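PDB 4WOZ: N-acetylneuraminate lyase from Peptoclostridium difficile, which belongs to the dihydrodipicolinate synthetase family of lyases and aldolases, built on a TIM barrel and modelled here with 2-(acetylamino)-2-deoxy-d-mannose. Local coordinates for residues D112-V117 with T135-V140. Residues are numbered along the deposited sequence; the frame is centred on the assembly and turned at random.
Sequences DAISAV and TIINSV
In one beta-alpha-beta unit of the barrel, Ile-114 and Ala-116 on the outer face of strand 113-117 meet Ile-136 and Ile-137 of helix 126-138 and Val-140 a little further along the chain. The contact is wholly apolar, with no hydrogen bond crossing it. One methyl, Ile-114 CD1, takes part in three of the four contacts: with CG1 lodged between the backbone N and the carbonyl carbon (chi1 67°) and the chain then extended, it reaches out to the helix. There Ile-114 CD1 touches Ile-136 CG2 at 3.7 Å and Ile-137 CD1 at 4.1 Å, while Val-140 CG2 comes within 4.4 Å of the same methyl. Ile-136 uses both its branches: CG2 lies against Ile-114, and the longer arm, fully extended (chi2 177°), carries CD1 to within 3.8 Å of Ala-116 CB. Ile-137 joins in by its end alone, and its side chain also rests on Leu-144 of the next strand, as does that of Ile-114. Within 135-140, Ser-139 OG donates a 2.7 Å hydrogen bond to Thr-135 O, tilted 24° from the carbonyl plane, beside weak backbone bonds. Ser-115 leaves the strand on the face turned from the helix, and its OG hydrogen-bonds Tyr-54 OH and Ile-145 O. Such an apolar layer between strand and following helix is typical of a beta-alpha-beta unit, here one of those forming an eight-stranded TIM barrel.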
ATOM      1  N   ASP A 112     -20.258  -4.115  30.940  1.00 29.63           N
ATOM      2  CA  ASP A 112     -19.700  -2.874  31.469  1.00 30.08           C
ATOM      3  C   ASP A 112     -19.476  -1.799  30.412  1.00 30.42           C
ATOM      4  O   ASP A 112     -19.539  -0.600  30.707  1.00 29.83           O
ATOM      5  CB  ASP A 112     -18.382  -3.178  32.185  1.00 29.01           C
ATOM      6  CG  ASP A 112     -18.562  -4.154  33.331  1.00 33.22           C
ATOM      7  OD1 ASP A 112     -19.120  -3.755  34.378  1.00 35.47           O
ATOM      8  OD2 ASP A 112     -18.158  -5.325  33.182  1.00 32.74           O
ATOM      9  N   ALA A 113     -19.201  -2.233  29.189  1.00 28.37           N
ATOM     10  CA  ALA A 113     -18.979  -1.314  28.087  1.00 27.85           C
ATOM     11  C   ALA A 113     -19.114  -2.040  26.759  1.00 27.35           C
ATOM     12  O   ALA A 113     -19.114  -3.275  26.703  1.00 26.55           O
ATOM     13  CB  ALA A 113     -17.597  -0.689  28.195  1.00 29.45           C
ATOM     14  N   ILE A 114     -19.256  -1.272  25.687  1.00 27.25           N
ATOM     15  CA  ILE A 114     -19.355  -1.871  24.370  1.00 28.76           C
ATOM     16  C   ILE A 114     -18.242  -1.297  23.511  1.00 29.50           C
ATOM     17  O   ILE A 114     -17.646  -0.269  23.849  1.00 29.72           O
ATOM     18  CB  ILE A 114     -20.725  -1.592  23.698  1.00 28.73           C
ATOM     19  CG1 ILE A 114     -20.873  -0.104  23.380  1.00 27.95           C
ATOM     20  CG2 ILE A 114     -21.843  -2.061  24.615  1.00 26.55           C
ATOM     21  CD1 ILE A 114     -22.116   0.225  22.565  1.00 30.46           C
ATOM     22  N   SER A 115     -17.962  -1.974  22.407  1.00 27.44           N
ATOM     23  CA  SER A 115     -16.916  -1.550  21.492  1.00 28.13           C
ATOM     24  C   SER A 115     -17.452  -1.723  20.081  1.00 26.56           C
ATOM     25  O   SER A 115     -18.360  -2.523  19.854  1.00 26.47           O
ATOM     26  CB  SER A 115     -15.671  -2.424  21.690  1.00 27.20           C
ATOM     27  OG  SER A 115     -14.595  -1.965  20.892  1.00 32.54           O
ATOM     28  N   ALA A 116     -16.895  -0.981  19.134  1.00 28.08           N
ATOM     29  CA  ALA A 116     -17.348  -1.085  17.750  1.00 30.05           C
ATOM     30  C   ALA A 116     -16.220  -0.840  16.766  1.00 29.41           C
ATOM     31  O   ALA A 116     -15.622   0.233  16.741  1.00 29.53           O
ATOM     32  CB  ALA A 116     -18.492  -0.097  17.491  1.00 27.90           C
ATOM     33  N   VAL A 117     -15.928  -1.850  15.958  1.00 32.43           N
ATOM     34  CA  VAL A 117     -14.883  -1.723  14.955  1.00 33.36           C
ATOM     35  C   VAL A 117     -15.381  -0.771  13.880  1.00 33.88           C
ATOM     36  O   VAL A 117     -16.585  -0.605  13.694  1.00 33.76           O
ATOM     37  CB  VAL A 117     -14.557  -3.086  14.294  1.00 32.76           C
ATOM     38  CG1 VAL A 117     -15.801  -3.672  13.658  1.00 33.69           C
ATOM     39  CG2 VAL A 117     -13.467  -2.911  13.246  1.00 34.67           C
ATOM     40  N   THR A 135     -24.798   6.644  16.387  1.00 43.28           N
ATOM     41  CA  THR A 135     -26.025   5.866  16.331  1.00 43.60           C
ATOM     42  C   THR A 135     -25.947   4.719  17.331  1.00 43.04           C
ATOM     43  O   THR A 135     -26.876   4.486  18.101  1.00 43.67           O
ATOM     44  CB  THR A 135     -26.261   5.291  14.914  1.00 45.23           C
ATOM     45  OG1 THR A 135     -26.575   6.358  14.010  1.00 46.99           O
ATOM     46  CG2 THR A 135     -27.404   4.293  14.920  1.00 46.33           C
ATOM     47  N   ILE A 136     -24.827   4.010  17.323  1.00 41.34           N
ATOM     48  CA  ILE A 136     -24.640   2.884  18.224  1.00 39.08           C
ATOM     49  C   ILE A 136     -24.723   3.253  19.704  1.00 38.17           C
ATOM     50  O   ILE A 136     -25.562   2.723  20.425  1.00 38.05           O
ATOM     51  CB  ILE A 136     -23.281   2.194  17.971  1.00 36.86           C
ATOM     52  CG1 ILE A 136     -23.284   1.541  16.588  1.00 36.27           C
ATOM     53  CG2 ILE A 136     -23.004   1.162  19.059  1.00 35.29           C
ATOM     54  CD1 ILE A 136     -21.966   0.906  16.210  1.00 36.03           C
ATOM     55  N   ILE A 137     -23.861   4.160  20.152  1.00 39.45           N
ATOM     56  CA  ILE A 137     -23.827   4.543  21.564  1.00 39.67           C
ATOM     57  C   ILE A 137     -25.008   5.374  22.053  1.00 41.25           C
ATOM     58  O   ILE A 137     -25.335   5.345  23.241  1.00 40.12           O
ATOM     59  CB  ILE A 137     -22.515   5.299  21.913  1.00 39.51           C
ATOM     60  CG1 ILE A 137     -22.350   5.391  23.433  1.00 37.29           C
ATOM     61  CG2 ILE A 137     -22.536   6.696  21.303  1.00 39.36           C
ATOM     62  CD1 ILE A 137     -22.278   4.040  24.133  1.00 35.39           C
ATOM     63  N   ASN A 138     -25.647   6.118  21.156  1.00 43.17           N
ATOM     64  CA  ASN A 138     -26.790   6.929  21.565  1.00 44.81           C
ATOM     65  C   ASN A 138     -28.035   6.061  21.727  1.00 45.69           C
ATOM     66  O   ASN A 138     -29.009   6.471  22.362  1.00 45.45           O
ATOM     67  CB  ASN A 138     -27.069   8.043  20.553  1.00 45.62           C
ATOM     68  CG  ASN A 138     -25.910   9.013  20.420  1.00 47.43           C
ATOM     69  OD1 ASN A 138     -25.225   9.318  21.399  1.00 47.06           O
ATOM     70  ND2 ASN A 138     -25.697   9.517  19.209  1.00 46.80           N
ATOM     71  N   SER A 139     -27.990   4.860  21.156  1.00 45.43           N
ATOM     72  CA  SER A 139     -29.107   3.922  21.235  1.00 44.98           C
ATOM     73  C   SER A 139     -29.217   3.235  22.589  1.00 44.68           C
ATOM     74  O   SER A 139     -30.251   2.645  22.899  1.00 44.36           O
ATOM     75  CB  SER A 139     -28.980   2.842  20.158  1.00 45.45           C
ATOM     76  OG  SER A 139     -29.173   3.374  18.860  1.00 47.75           O
ATOM     77  N   VAL A 140     -28.162   3.300  23.397  1.00 42.81           N
ATOM     78  CA  VAL A 140     -28.189   2.640  24.696  1.00 40.57           C
ATOM     79  C   VAL A 140     -27.586   3.444  25.841  1.00 40.45           C
ATOM     80  O   VAL A 140     -26.942   4.474  25.639  1.00 39.34           O
ATOM     81  CB  VAL A 140     -27.459   1.279  24.642  1.00 41.58           C
ATOM     82  CG1 VAL A 140     -28.103   0.381  23.602  1.00 40.92           C
ATOM     83  CG2 VAL A 140     -25.984   1.490  24.320  1.00 42.31           C
TER